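Local structure of malonyl CoA-acyl carrier protein transacylase (Burkholderia pseudomallei 1710b, 3EZO) at residues Lys10-Phe15 against Gln268-Glu273; Met25-Ala30 against Leu53-Pro58; Pro70-Ala75 against Cys281-Val286; Pro91-Gly96 against Glu273-Val278. The protein probably transfers the malonyl group from malonyl-CoA to holo-acyl carrier protein, releasing CoA and supplying malonyl-ACP. One frame throughout, in Å; residues are numbered along the deposited sequence.

How the interactions relate
All four contacts belong to the acyl transferase domain. Interactions 1 and 4 lie on its parallel sheet, where strand 11-15 runs between strands 93-96 and 277-281; their centres are about 2 Å apart and they share Glu-273, just after helix 263-272 and before strand 277-281. Interaction 3 lies at the end of the sheet, about 18 Å from both between centres; Cys-281 N there is 2.9 Å from Val-14 O, a probable hydrogen bond to interaction 1. Interaction 2 sits beyond, among the helices, about 12 Å from interaction 3, and closes before it opens. Interaction 1 alternates along the chain with 3 and 4, so the N-terminal strand and the C-terminal part of the domain are held together.

Interaction 1: residues Lys10-Phe15 against Gln268-Glu273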
loop_
_atom_site.group_PDB
_atom_site.type_symbol
_atom_site.label_atom_id
_atom_site.label_comp_id
_atom_site.label_asym_id
_atom_site.label_seq_id
_atom_site.Cartn_x
_atom_site.Cartn_y
_atom_site.Cartn_z
ATOM N N LYS A 10 -8.626 -6.046 -21.179
ATOM C CA LYS A 10 -7.456 -5.645 -20.399
ATOM C C LYS A 10 -7.789 -5.732 -18.937
ATOM O O LYS A 10 -8.896 -5.394 -18.532
ATOM C CB LYS A 10 -7.083 -4.198 -20.709
ATOM C CG LYS A 10 -6.738 -3.986 -22.146
ATOM C CD LYS A 10 -5.855 -2.779 -22.356
ATOM C CE LYS A 10 -6.568 -1.460 -22.061
ATOM N NZ LYS A 10 -5.596 -0.333 -22.349
ATOM N N PHE A 11 -6.832 -6.139 -18.124
ATOM C CA PHE A 11 -7.031 -6.031 -16.696
ATOM C C PHE A 11 -5.854 -5.382 -15.978
ATOM O O PHE A 11 -4.752 -5.332 -16.490
ATOM C CB PHE A 11 -7.401 -7.387 -16.070
ATOM C CG PHE A 11 -6.324 -8.415 -16.144
ATOM C CD1 PHE A 11 -5.501 -8.670 -15.046
ATOM C CD2 PHE A 11 -6.134 -9.165 -17.307
ATOM C CE1 PHE A 11 -4.502 -9.661 -15.118
ATOM C CE2 PHE A 11 -5.131 -10.149 -17.367
ATOM C CZ PHE A 11 -4.320 -10.377 -16.274
ATOM N N ALA A 12 -6.167 -4.872 -14.791
ATOM C CA ALA A 12 -5.230 -4.314 -13.853
ATOM C C ALA A 12 -5.116 -5.201 -12.621
ATOM O O ALA A 12 -6.083 -5.810 -12.179
ATOM C CB ALA A 12 -5.696 -2.924 -13.422
ATOM N N PHE A 13 -3.916 -5.224 -12.065
ATOM C CA PHE A 13 -3.695 -5.749 -10.742
ATOM C C PHE A 13 -3.375 -4.579 -9.800
ATOM O O PHE A 13 -2.513 -3.737 -10.115
ATOM C CB PHE A 13 -2.544 -6.760 -10.765
ATOM C CG PHE A 13 -2.983 -8.200 -10.986
ATOM C CD1 PHE A 13 -4.118 -8.514 -11.712
ATOM C CD2 PHE A 13 -2.220 -9.243 -10.499
ATOM C CE1 PHE A 13 -4.499 -9.866 -11.903
ATOM C CE2 PHE A 13 -2.599 -10.593 -10.697
ATOM C CZ PHE A 13 -3.731 -10.886 -11.383
ATOM N N VAL A 14 -4.058 -4.546 -8.654
ATOM C CA VAL A 14 -3.714 -3.626 -7.573
ATOM C C VAL A 14 -3.254 -4.413 -6.340
ATOM O O VAL A 14 -3.859 -5.434 -5.988
ATOM C CB VAL A 14 -4.896 -2.643 -7.265
ATOM C CG1 VAL A 14 -5.212 -1.814 -8.525
ATOM C CG2 VAL A 14 -6.180 -3.362 -6.758
ATOM N N PHE A 15 -2.183 -3.943 -5.694
ATOM C CA PHE A 15 -1.513 -4.665 -4.602
ATOM C C PHE A 15 -1.683 -3.916 -3.255
ATOM O O PHE A 15 -1.445 -2.706 -3.165
ATOM C CB PHE A 15 -0.038 -4.860 -4.908
ATOM C CG PHE A 15 0.227 -5.687 -6.136
ATOM C CD1 PHE A 15 0.394 -7.062 -6.046
ATOM C CD2 PHE A 15 0.303 -5.099 -7.376
ATOM C CE1 PHE A 15 0.613 -7.832 -7.185
ATOM C CE2 PHE A 15 0.544 -5.865 -8.527
ATOM C CZ PHE A 15 0.722 -7.213 -8.429
ATOM N N GLN A 268 -8.839 5.695 -11.012
ATOM C CA GLN A 268 -9.447 6.415 -12.113
ATOM C C GLN A 268 -8.546 6.461 -13.327
ATOM O O GLN A 268 -9.028 6.382 -14.448
ATOM C CB GLN A 268 -9.809 7.830 -11.667
ATOM C CG GLN A 268 -10.878 7.811 -10.582
ATOM C CD GLN A 268 -11.158 9.163 -10.010
ATOM O OE1 GLN A 268 -10.283 10.041 -9.963
ATOM N NE2 GLN A 268 -12.406 9.350 -9.560
ATOM N N HIS A 269 -7.232 6.564 -13.099
ATOM C CA HIS A 269 -6.250 6.564 -14.182
ATOM C C HIS A 269 -6.348 5.234 -14.914
ATOM O O HIS A 269 -6.368 5.199 -16.157
ATOM C CB HIS A 269 -4.829 6.798 -13.662
ATOM C CG HIS A 269 -3.790 6.689 -14.716
ATOM N ND1 HIS A 269 -3.197 7.792 -15.285
ATOM C CD2 HIS A 269 -3.266 5.607 -15.346
ATOM C CE1 HIS A 269 -2.322 7.393 -16.192
ATOM N NE2 HIS A 269 -2.362 6.072 -16.263
ATOM N N ILE A 270 -6.434 4.154 -14.137
ATOM C CA ILE A 270 -6.515 2.792 -14.691
ATOM C C ILE A 270 -7.767 2.647 -15.562
ATOM O O ILE A 270 -7.683 2.162 -16.681
ATOM C CB ILE A 270 -6.467 1.719 -13.547
ATOM C CG1 ILE A 270 -5.020 1.663 -12.982
ATOM C CG2 ILE A 270 -6.975 0.377 -14.071
ATOM C CD1 ILE A 270 -4.890 0.979 -11.654
ATOM N N ALA A 271 -8.907 3.090 -15.036
ATOM C CA ALA A 271 -10.167 3.099 -15.763
ATOM C C ALA A 271 -10.093 3.896 -17.064
ATOM O O ALA A 271 -10.655 3.461 -18.069
ATOM C CB ALA A 271 -11.263 3.656 -14.910
ATOM N N ARG A 272 -9.430 5.061 -17.052
ATOM C CA ARG A 272 -9.323 5.895 -18.281
ATOM C C ARG A 272 -8.438 5.236 -19.328
ATOM O O ARG A 272 -8.485 5.612 -20.483
ATOM C CB ARG A 272 -8.793 7.328 -17.998
ATOM C CG ARG A 272 -9.792 8.194 -17.288
ATOM C CD ARG A 272 -9.436 9.685 -17.364
ATOM N NE ARG A 272 -8.120 9.828 -16.790
ATOM C CZ ARG A 272 -7.887 9.967 -15.491
ATOM N NH1 ARG A 272 -8.892 10.049 -14.630
ATOM N NH2 ARG A 272 -6.636 10.048 -15.061
ATOM N N GLU A 273 -7.641 4.245 -18.946
ATOM C CA GLU A 273 -6.894 3.489 -19.944
ATOM C C GLU A 273 -7.752 2.408 -20.607
ATOM O O GLU A 273 -7.251 1.624 -21.409
ATOM C CB GLU A 273 -5.646 2.838 -19.329
ATOM C CG GLU A 273 -4.583 3.837 -18.858
ATOM C CD GLU A 273 -3.981 4.613 -19.997
ATOM O OE1 GLU A 273 -3.724 3.973 -21.041
ATOM O OE2 GLU A 273 -3.754 5.842 -19.851
#
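Lys-10 reaches from the start of the first sheet strand to Glu-273, at the end of helix 263-272, and the two residues tie off one end of a helix-on-sheet contact of the alpha/beta acyl transferase fold. The lysine chain is bent once, at chi3 (-68°), and its NZ donates to Glu-273 O at 2.7 Å. With a C=O...N angle of 158° and the donor tilted 19° from the carbonyl plane, the ammonium group approaches the carbonyl nearly end-on. The Glu-273 carboxylate is near but does not pair with it: NZ to OE1 is 4.9 Å, opposite charges close to each other without being in contact.

Further along, Phe-11 and Phe-13 turn to the other face of the sheet, where Phe-13 meets Trp-83 edge-to-face. Ala-12 points at the helix, and its CB lies 3.6 Å from Ile-270 CG2, the branch set anti to the backbone N of the isoleucine. The small methyl allows this close approach, with 7.3 Å between the CA atoms of the two residues. Val-14, the next residue to face the helix, extends the buried apolar row along the strand. There the isoleucine's longer arm does the touching, its terminal CD1 standing 4.2 Å from Val-14 CG1.

Interaction 2: residues Met25-Ala30 against Leu53-Pro58; sequences MLNAFA and LIADGP
Apolar packing forms the larger part of this contact, and Ile-54, in the last turn of helix 50-56, is its centre. Its two branches meet different partners. CG2 lies 3.7 Å from Met-25 CG and 4.0 Å from Met-25 CE, so the thioether chain passes over this methyl and touches it on both sides of the sulfur. Met-25 can do this because its CG sits between the backbone N and the carbonyl carbon (chi1 62°) and the chain runs extended beyond it. The other branch ends in CD1, 4.1 Å from Leu-26 CD1; Leu-39 of helix 33-46 packs on both residues of that pair.

Polar contact lies at the more exposed side and runs through water. One molecule accepts from Asn-27 ND2 at 3.0 Å and donates to Ala-55 O; this second leg, at 2.5 Å, is unusually short and its exact length doubtful. The other arm of the amide, OD1, rests 4.0 Å from Ala-55 CB.

The contact joins the loop after strand 11-15 to the end of a short helix, away from the predicted active-site residues. With no direct hydrogen bond between the segments, its chemistry implies cohesion by the methyl and methylene groups of Met-25, Leu-26 and Ile-54, with a water bridge from the Asn-27 amide to the Ala-55 carbonyl.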
loop_
_atom_site.group_PDB
_atom_site.type_symbol
_atom_site.label_atom_id
_atom_site.label_comp_id
_atom_site.label_asym_id
_atom_site.label_seq_id
_atom_site.Cartn_x
_atom_site.Cartn_y
_atom_site.Cartn_z
ATOM N N MET A 25 -3.036 -15.965 6.977
ATOM C CA MET A 25 -3.565 -15.497 5.689
ATOM C C MET A 25 -3.114 -16.264 4.440
ATOM O O MET A 25 -3.799 -16.183 3.421
ATOM C CB MET A 25 -3.288 -14.012 5.462
ATOM C CG MET A 25 -1.862 -13.643 5.399
ATOM S SD MET A 25 -1.671 -11.857 5.261
ATOM C CE MET A 25 0.078 -11.738 5.500
ATOM N N LEU A 26 -1.971 -16.944 4.483
ATOM C CA LEU A 26 -1.540 -17.776 3.354
ATOM C C LEU A 26 -1.773 -19.287 3.551
ATOM O O LEU A 26 -1.232 -20.107 2.795
ATOM C CB LEU A 26 -0.061 -17.543 3.083
ATOM C CG LEU A 26 0.263 -16.134 2.564
ATOM C CD1 LEU A 26 1.752 -16.019 2.435
ATOM C CD2 LEU A 26 -0.435 -15.882 1.241
ATOM N N ASN A 27 -2.567 -19.668 4.553
ATOM C CA ASN A 27 -2.736 -21.097 4.845
ATOM C C ASN A 27 -3.285 -21.854 3.663
ATOM O O ASN A 27 -2.855 -22.940 3.376
ATOM C CB ASN A 27 -3.643 -21.322 6.074
ATOM C CG ASN A 27 -2.973 -20.967 7.371
ATOM O OD1 ASN A 27 -1.775 -20.669 7.432
ATOM N ND2 ASN A 27 -3.758 -20.983 8.441
ATOM N N ALA A 28 -4.220 -21.248 2.953
ATOM C CA ALA A 28 -4.899 -21.886 1.872
ATOM C C ALA A 28 -3.950 -22.153 0.691
ATOM O O ALA A 28 -4.237 -23.001 -0.155
ATOM C CB ALA A 28 -6.099 -21.054 1.455
ATOM N N PHE A 29 -2.820 -21.446 0.657
ATOM C CA PHE A 29 -1.798 -21.626 -0.374
ATOM C C PHE A 29 -0.635 -22.519 0.096
ATOM O O PHE A 29 0.409 -22.585 -0.568
ATOM C CB PHE A 29 -1.225 -20.261 -0.741
ATOM C CG PHE A 29 -1.931 -19.556 -1.849
ATOM C CD1 PHE A 29 -2.263 -20.204 -3.019
ATOM C CD2 PHE A 29 -2.179 -18.191 -1.750
ATOM C CE1 PHE A 29 -2.849 -19.524 -4.056
ATOM C CE2 PHE A 29 -2.769 -17.519 -2.772
ATOM C CZ PHE A 29 -3.110 -18.180 -3.933
ATOM N N ALA A 30 -0.774 -23.153 1.262
ATOM C CA ALA A 30 0.337 -23.896 1.901
ATOM C C ALA A 30 0.956 -24.954 0.990
ATOM O O ALA A 30 2.132 -25.323 1.162
ATOM C CB ALA A 30 -0.148 -24.594 3.247
ATOM N N LEU A 53 6.054 -16.968 10.697
ATOM C CA LEU A 53 5.614 -15.654 11.212
ATOM C C LEU A 53 4.197 -15.363 10.765
ATOM O O LEU A 53 3.329 -15.022 11.571
ATOM C CB LEU A 53 6.585 -14.516 10.796
ATOM C CG LEU A 53 6.130 -13.075 11.090
ATOM C CD1 LEU A 53 5.931 -12.846 12.611
ATOM C CD2 LEU A 53 7.089 -12.024 10.470
ATOM N N ILE A 54 3.935 -15.547 9.471
ATOM C CA ILE A 54 2.598 -15.334 8.924
ATOM C C ILE A 54 1.598 -16.364 9.427
ATOM O O ILE A 54 0.468 -16.030 9.787
ATOM C CB ILE A 54 2.629 -15.296 7.357
ATOM C CG1 ILE A 54 3.502 -14.099 6.881
ATOM C CG2 ILE A 54 1.179 -15.315 6.781
ATOM C CD1 ILE A 54 3.765 -14.010 5.321
ATOM N N ALA A 55 1.986 -17.632 9.438
ATOM C CA ALA A 55 1.036 -18.707 9.749
ATOM C C ALA A 55 0.665 -18.701 11.219
ATOM O O ALA A 55 -0.480 -18.961 11.560
ATOM C CB ALA A 55 1.620 -20.091 9.369
ATOM N N ASP A 56 1.640 -18.418 12.083
ATOM C CA ASP A 56 1.463 -18.586 13.528
ATOM C C ASP A 56 1.543 -17.279 14.308
ATOM O O ASP A 56 1.105 -17.224 15.457
ATOM C CB ASP A 56 2.502 -19.555 14.061
ATOM C CG ASP A 56 2.401 -20.934 13.432
ATOM O OD1 ASP A 56 1.292 -21.354 13.018
ATOM O OD2 ASP A 56 3.451 -21.587 13.338
ATOM N N GLY A 57 2.063 -16.223 13.700
ATOM C CA GLY A 57 2.203 -14.948 14.426
ATOM C C GLY A 57 3.198 -15.075 15.579
ATOM O O GLY A 57 4.305 -15.579 15.401
ATOM N N PRO A 58 2.800 -14.645 16.788
ATOM C CA PRO A 58 1.531 -14.034 17.176
ATOM C C PRO A 58 1.261 -12.744 16.436
ATOM O O PRO A 58 2.156 -12.190 15.804
ATOM C CB PRO A 58 1.726 -13.749 18.681
ATOM C CG PRO A 58 2.731 -14.665 19.098
ATOM C CD PRO A 58 3.666 -14.878 17.957
HETATM O O HOH W 1 -2.537 -20.247 11.128
#

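Interaction 3: residues Pro70-Ala75 against Cys281-Val286; sequences PVMLTA and CGPGKV
Pro-283 projects its ring at the side of helix 65-85, a loop-on-helix contact of the alpha/beta acyl transferase fold. The proline belongs to the turn that follows strand 277-281 and leads into helix 286-294. It has 65 Å² buried here, about half of the 135 Å² summed over both segments, and its CG and CD atoms make the approach.

Met-72 is the first of its two partners. Its CB does not point straight at the loop; the chain bends at chi2 (-53°) and again at chi3 (-61°), and this brings the terminal methyl round to the proline. CE ends 3.9 Å from Pro-283 CG, and the methionine and the proline run alongside in opposite senses. Leu-99 of helix 99-107 also touches Met-72, whose side chain is about 10 Å from that of Ser-98, the predicted active-site serine; the contact is therefore near that site without forming part of it.

Ala-75, one turn later, is the second partner. Being short, it lets the loop come close: its CA is 6.3 Å from that of Gly-282. Gly-282 itself adopts a backbone conformation (phi 134°) open chiefly to glycine. Met-25 packs on the proline too, so the ring is held by the helix and by a second loop. The alanine methyl sits equally near two ring atoms: Ala-75 CB is 4.1 Å from both CG and CD of Pro-283.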
loop_
_atom_site.group_PDB
_atom_site.type_symbol
_atom_site.label_atom_id
_atom_site.label_comp_id
_atom_site.label_asym_id
_atom_site.label_seq_id
_atom_site.Cartn_x
_atom_site.Cartn_y
_atom_site.Cartn_z
ATOM N N PRO A 70 7.536 -5.986 4.893
ATOM C CA PRO A 70 8.000 -7.167 4.134
ATOM C C PRO A 70 7.006 -8.350 4.093
ATOM O O PRO A 70 6.958 -9.058 3.102
ATOM C CB PRO A 70 9.323 -7.540 4.792
ATOM C CG PRO A 70 9.499 -6.602 6.035
ATOM C CD PRO A 70 8.430 -5.598 6.023
ATOM N N VAL A 71 6.208 -8.538 5.132
ATOM C CA VAL A 71 5.163 -9.543 5.108
ATOM C C VAL A 71 4.130 -9.286 4.002
ATOM O O VAL A 71 3.697 -10.225 3.313
ATOM C CB VAL A 71 4.464 -9.704 6.490
ATOM C CG1 VAL A 71 3.123 -10.403 6.318
ATOM C CG2 VAL A 71 5.389 -10.459 7.492
ATOM N N MET A 72 3.722 -8.024 3.837
ATOM C CA MET A 72 2.686 -7.717 2.868
ATOM C C MET A 72 3.205 -7.732 1.423
ATOM O O MET A 72 2.446 -8.050 0.502
ATOM C CB MET A 72 1.965 -6.404 3.165
ATOM C CG MET A 72 0.925 -6.469 4.234
ATOM S SD MET A 72 -0.296 -7.749 3.999
ATOM C CE MET A 72 -1.081 -7.303 2.413
ATOM N N LEU A 73 4.480 -7.391 1.250
ATOM C CA LEU A 73 5.164 -7.518 -0.025
ATOM C C LEU A 73 5.234 -9.009 -0.400
ATOM O O LEU A 73 4.880 -9.395 -1.503
ATOM C CB LEU A 73 6.574 -6.935 0.091
ATOM C CG LEU A 73 7.495 -7.090 -1.103
ATOM C CD1 LEU A 73 7.375 -5.912 -2.063
ATOM C CD2 LEU A 73 8.934 -7.213 -0.632
ATOM N N THR A 74 5.691 -9.825 0.547
ATOM C CA THR A 74 5.821 -11.282 0.330
ATOM C C THR A 74 4.482 -11.941 0.005
ATOM O O THR A 74 4.359 -12.676 -0.965
ATOM C CB THR A 74 6.418 -11.938 1.555
ATOM O OG1 THR A 74 7.695 -11.370 1.790
ATOM C CG2 THR A 74 6.536 -13.468 1.366
ATOM N N ALA A 75 3.467 -11.648 0.808
ATOM C CA ALA A 75 2.177 -12.334 0.699
ATOM C C ALA A 75 1.486 -11.998 -0.602
ATOM O O ALA A 75 0.973 -12.891 -1.305
ATOM C CB ALA A 75 1.266 -11.985 1.919
ATOM N N CYS A 281 -4.640 -8.202 -5.919
ATOM C CA CYS A 281 -3.747 -9.355 -5.800
ATOM C C CYS A 281 -3.112 -9.386 -4.420
ATOM O O CYS A 281 -2.203 -8.615 -4.116
ATOM C CB CYS A 281 -2.691 -9.368 -6.899
ATOM S SG CYS A 281 -1.583 -10.821 -6.887
ATOM N N GLY A 282 -3.615 -10.285 -3.584
ATOM C CA GLY A 282 -3.114 -10.420 -2.232
ATOM C C GLY A 282 -4.219 -10.517 -1.194
ATOM O O GLY A 282 -5.396 -10.430 -1.506
ATOM N N PRO A 283 -3.833 -10.684 0.067
ATOM C CA PRO A 283 -4.827 -10.888 1.128
ATOM C C PRO A 283 -5.511 -9.611 1.649
ATOM O O PRO A 283 -4.976 -8.502 1.506
ATOM C CB PRO A 283 -3.988 -11.504 2.251
ATOM C CG PRO A 283 -2.667 -10.809 2.098
ATOM C CD PRO A 283 -2.456 -10.762 0.573
ATOM N N GLY A 284 -6.698 -9.790 2.240
ATOM C CA GLY A 284 -7.301 -8.772 3.119
ATOM C C GLY A 284 -8.561 -8.106 2.592
ATOM O O GLY A 284 -9.322 -7.507 3.351
ATOM N N LYS A 285 -8.780 -8.209 1.284
ATOM C CA LYS A 285 -9.941 -7.609 0.595
ATOM C C LYS A 285 -10.068 -6.067 0.669
ATOM O O LYS A 285 -11.093 -5.517 0.251
ATOM C CB LYS A 285 -11.248 -8.270 1.030
ATOM C CG LYS A 285 -11.109 -9.781 1.330
ATOM C CD LYS A 285 -12.426 -10.513 1.165
ATOM C CE LYS A 285 -12.447 -11.904 1.912
ATOM N NZ LYS A 285 -11.153 -12.623 1.924
ATOM N N VAL A 286 -9.042 -5.367 1.171
ATOM C CA VAL A 286 -9.186 -3.917 1.370
ATOM C C VAL A 286 -9.397 -3.184 0.028
ATOM O O VAL A 286 -10.320 -2.404 -0.113
ATOM C CB VAL A 286 -7.999 -3.320 2.200
ATOM C CG1 VAL A 286 -8.115 -1.771 2.314
ATOM C CG2 VAL A 286 -7.967 -4.012 3.616
#

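Interaction 4: residues Pro91-Gly96 against Glu273-Val278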
loop_
_atom_site.group_PDB
_atom_site.type_symbol
_atom_site.label_atom_id
_atom_site.label_comp_id
_atom_site.label_asym_id
_atom_site.label_seq_id
_atom_site.Cartn_x
_atom_site.Cartn_y
_atom_site.Cartn_z
ATOM N N PRO A 91 -1.046 -8.557 -16.205
ATOM C CA PRO A 91 -1.932 -7.416 -16.301
ATOM C C PRO A 91 -1.358 -6.343 -17.219
ATOM O O PRO A 91 -0.168 -6.349 -17.527
ATOM C CB PRO A 91 -2.026 -6.919 -14.865
ATOM C CG PRO A 91 -0.754 -7.388 -14.241
ATOM C CD PRO A 91 -0.469 -8.698 -14.868
ATOM N N SER A 92 -2.211 -5.456 -17.707
ATOM C CA SER A 92 -1.732 -4.408 -18.605
ATOM C C SER A 92 -1.250 -3.163 -17.845
ATOM O O SER A 92 -0.547 -2.329 -18.401
ATOM C CB SER A 92 -2.798 -4.036 -19.622
ATOM O OG SER A 92 -4.059 -3.854 -19.010
ATOM N N ILE A 93 -1.662 -3.044 -16.588
ATOM C CA ILE A 93 -1.296 -1.928 -15.747
ATOM C C ILE A 93 -1.429 -2.358 -14.291
ATOM O O ILE A 93 -2.301 -3.142 -13.952
ATOM C CB ILE A 93 -2.134 -0.650 -16.076
ATOM C CG1 ILE A 93 -1.572 0.586 -15.333
ATOM C CG2 ILE A 93 -3.590 -0.857 -15.778
ATOM C CD1 ILE A 93 -2.058 1.965 -15.957
ATOM N N VAL A 94 -0.518 -1.876 -13.449
ATOM C CA VAL A 94 -0.541 -2.181 -12.046
ATOM C C VAL A 94 -0.394 -0.919 -11.199
ATOM O O VAL A 94 0.015 0.121 -11.704
ATOM C CB VAL A 94 0.571 -3.158 -11.689
ATOM C CG1 VAL A 94 0.311 -4.546 -12.386
ATOM C CG2 VAL A 94 1.943 -2.575 -12.084
ATOM N N ALA A 95 -0.765 -1.043 -9.926
ATOM C CA ALA A 95 -0.564 -0.022 -8.912
ATOM C C ALA A 95 -0.670 -0.737 -7.571
ATOM O O ALA A 95 -1.180 -1.876 -7.480
ATOM C CB ALA A 95 -1.654 1.082 -9.024
ATOM N N GLY A 96 -0.189 -0.088 -6.528
ATOM C CA GLY A 96 -0.394 -0.570 -5.151
ATOM C C GLY A 96 -0.438 0.568 -4.142
ATOM O O GLY A 96 0.100 1.648 -4.379
ATOM N N GLU A 273 -7.641 4.245 -18.946
ATOM C CA GLU A 273 -6.894 3.489 -19.944
ATOM C C GLU A 273 -7.752 2.408 -20.607
ATOM O O GLU A 273 -7.251 1.624 -21.409
ATOM C CB GLU A 273 -5.646 2.838 -19.329
ATOM C CG GLU A 273 -4.583 3.837 -18.858
ATOM C CD GLU A 273 -3.981 4.613 -19.997
ATOM O OE1 GLU A 273 -3.724 3.973 -21.041
ATOM O OE2 GLU A 273 -3.754 5.842 -19.851
ATOM N N GLY A 274 -9.026 2.345 -20.276
ATOM C CA GLY A 274 -9.914 1.350 -20.901
ATOM C C GLY A 274 -9.861 -0.019 -20.206
ATOM O O GLY A 274 -10.347 -1.004 -20.752
ATOM N N VAL A 275 -9.253 -0.074 -19.016
ATOM C CA VAL A 275 -9.347 -1.229 -18.151
ATOM C C VAL A 275 -10.680 -1.221 -17.411
ATOM O O VAL A 275 -11.038 -0.249 -16.753
ATOM C CB VAL A 275 -8.204 -1.245 -17.092
ATOM C CG1 VAL A 275 -8.359 -2.474 -16.134
ATOM C CG2 VAL A 275 -6.857 -1.221 -17.755
ATOM N N THR A 276 -11.424 -2.308 -17.521
ATOM C CA THR A 276 -12.689 -2.474 -16.828
ATOM C C THR A 276 -12.585 -3.544 -15.739
ATOM O O THR A 276 -13.411 -3.583 -14.840
ATOM C CB THR A 276 -13.780 -2.893 -17.830
ATOM O OG1 THR A 276 -13.333 -4.064 -18.535
ATOM C CG2 THR A 276 -14.000 -1.754 -18.869
ATOM N N HIS A 277 -11.552 -4.384 -15.795
ATOM C CA HIS A 277 -11.324 -5.399 -14.758
ATOM C C HIS A 277 -10.134 -5.079 -13.852
ATOM O O HIS A 277 -8.984 -5.007 -14.303
ATOM C CB HIS A 277 -11.123 -6.773 -15.411
ATOM C CG HIS A 277 -12.277 -7.196 -16.278
ATOM N ND1 HIS A 277 -12.131 -8.007 -17.384
ATOM C CD2 HIS A 277 -13.583 -6.866 -16.231
ATOM C CE1 HIS A 277 -13.308 -8.200 -17.945
ATOM N NE2 HIS A 277 -14.205 -7.517 -17.264
ATOM N N VAL A 278 -10.419 -4.941 -12.566
ATOM C CA VAL A 278 -9.410 -4.610 -11.581
ATOM C C VAL A 278 -9.381 -5.690 -10.488
ATOM O O VAL A 278 -10.348 -5.883 -9.721
ATOM C CB VAL A 278 -9.644 -3.211 -11.027
ATOM C CG1 VAL A 278 -8.618 -2.878 -9.987
ATOM C CG2 VAL A 278 -9.682 -2.155 -12.239
#
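Ile-93 and Val-275 make the apolar part of this contact, with their side chains crossing at an angle. A single methyl on each side does the touching: Ile-93 CG2 is 3.8 Å from Val-275 CG2. The valine's CG1 is anti to its backbone N (chi1 178°), which leaves CG2 as the branch directed at the isoleucine. Around this pair Ala-12 and Ile-270 touch both residues, so the methyl contact is one element of a larger apolar layer between sheet and helix. The outer arm of the isoleucine runs outward, where its CD1 stands 4.3 Å from Glu-273 CG, meeting the aliphatic part of the glutamate.

Polar atoms take part differently. Ser-92 OG lies 4.0 Å from Val-275 CG2, which is only van der Waals proximity; its hydrogen bond is made to Phe-11 O on the strand in between. No hydrogen bond links the two segments directly, as expected of strands that flank a common neighbour rather than pair: the closest CA atoms, of Ser-92 and Val-275, are 8.3 Å apart.

At Gly-274 the chain leaves helix 263-272 with phi 85° and two bonds back into the last turn, a Schellman motif, before entering strand 277-281. This return beside a central strand is the helix-to-strand connection of an alpha/beta fold built on a parallel sheet, and strand 93-96 leads on to Ser-98 in what is probably a GxSxG nucleophile elbow.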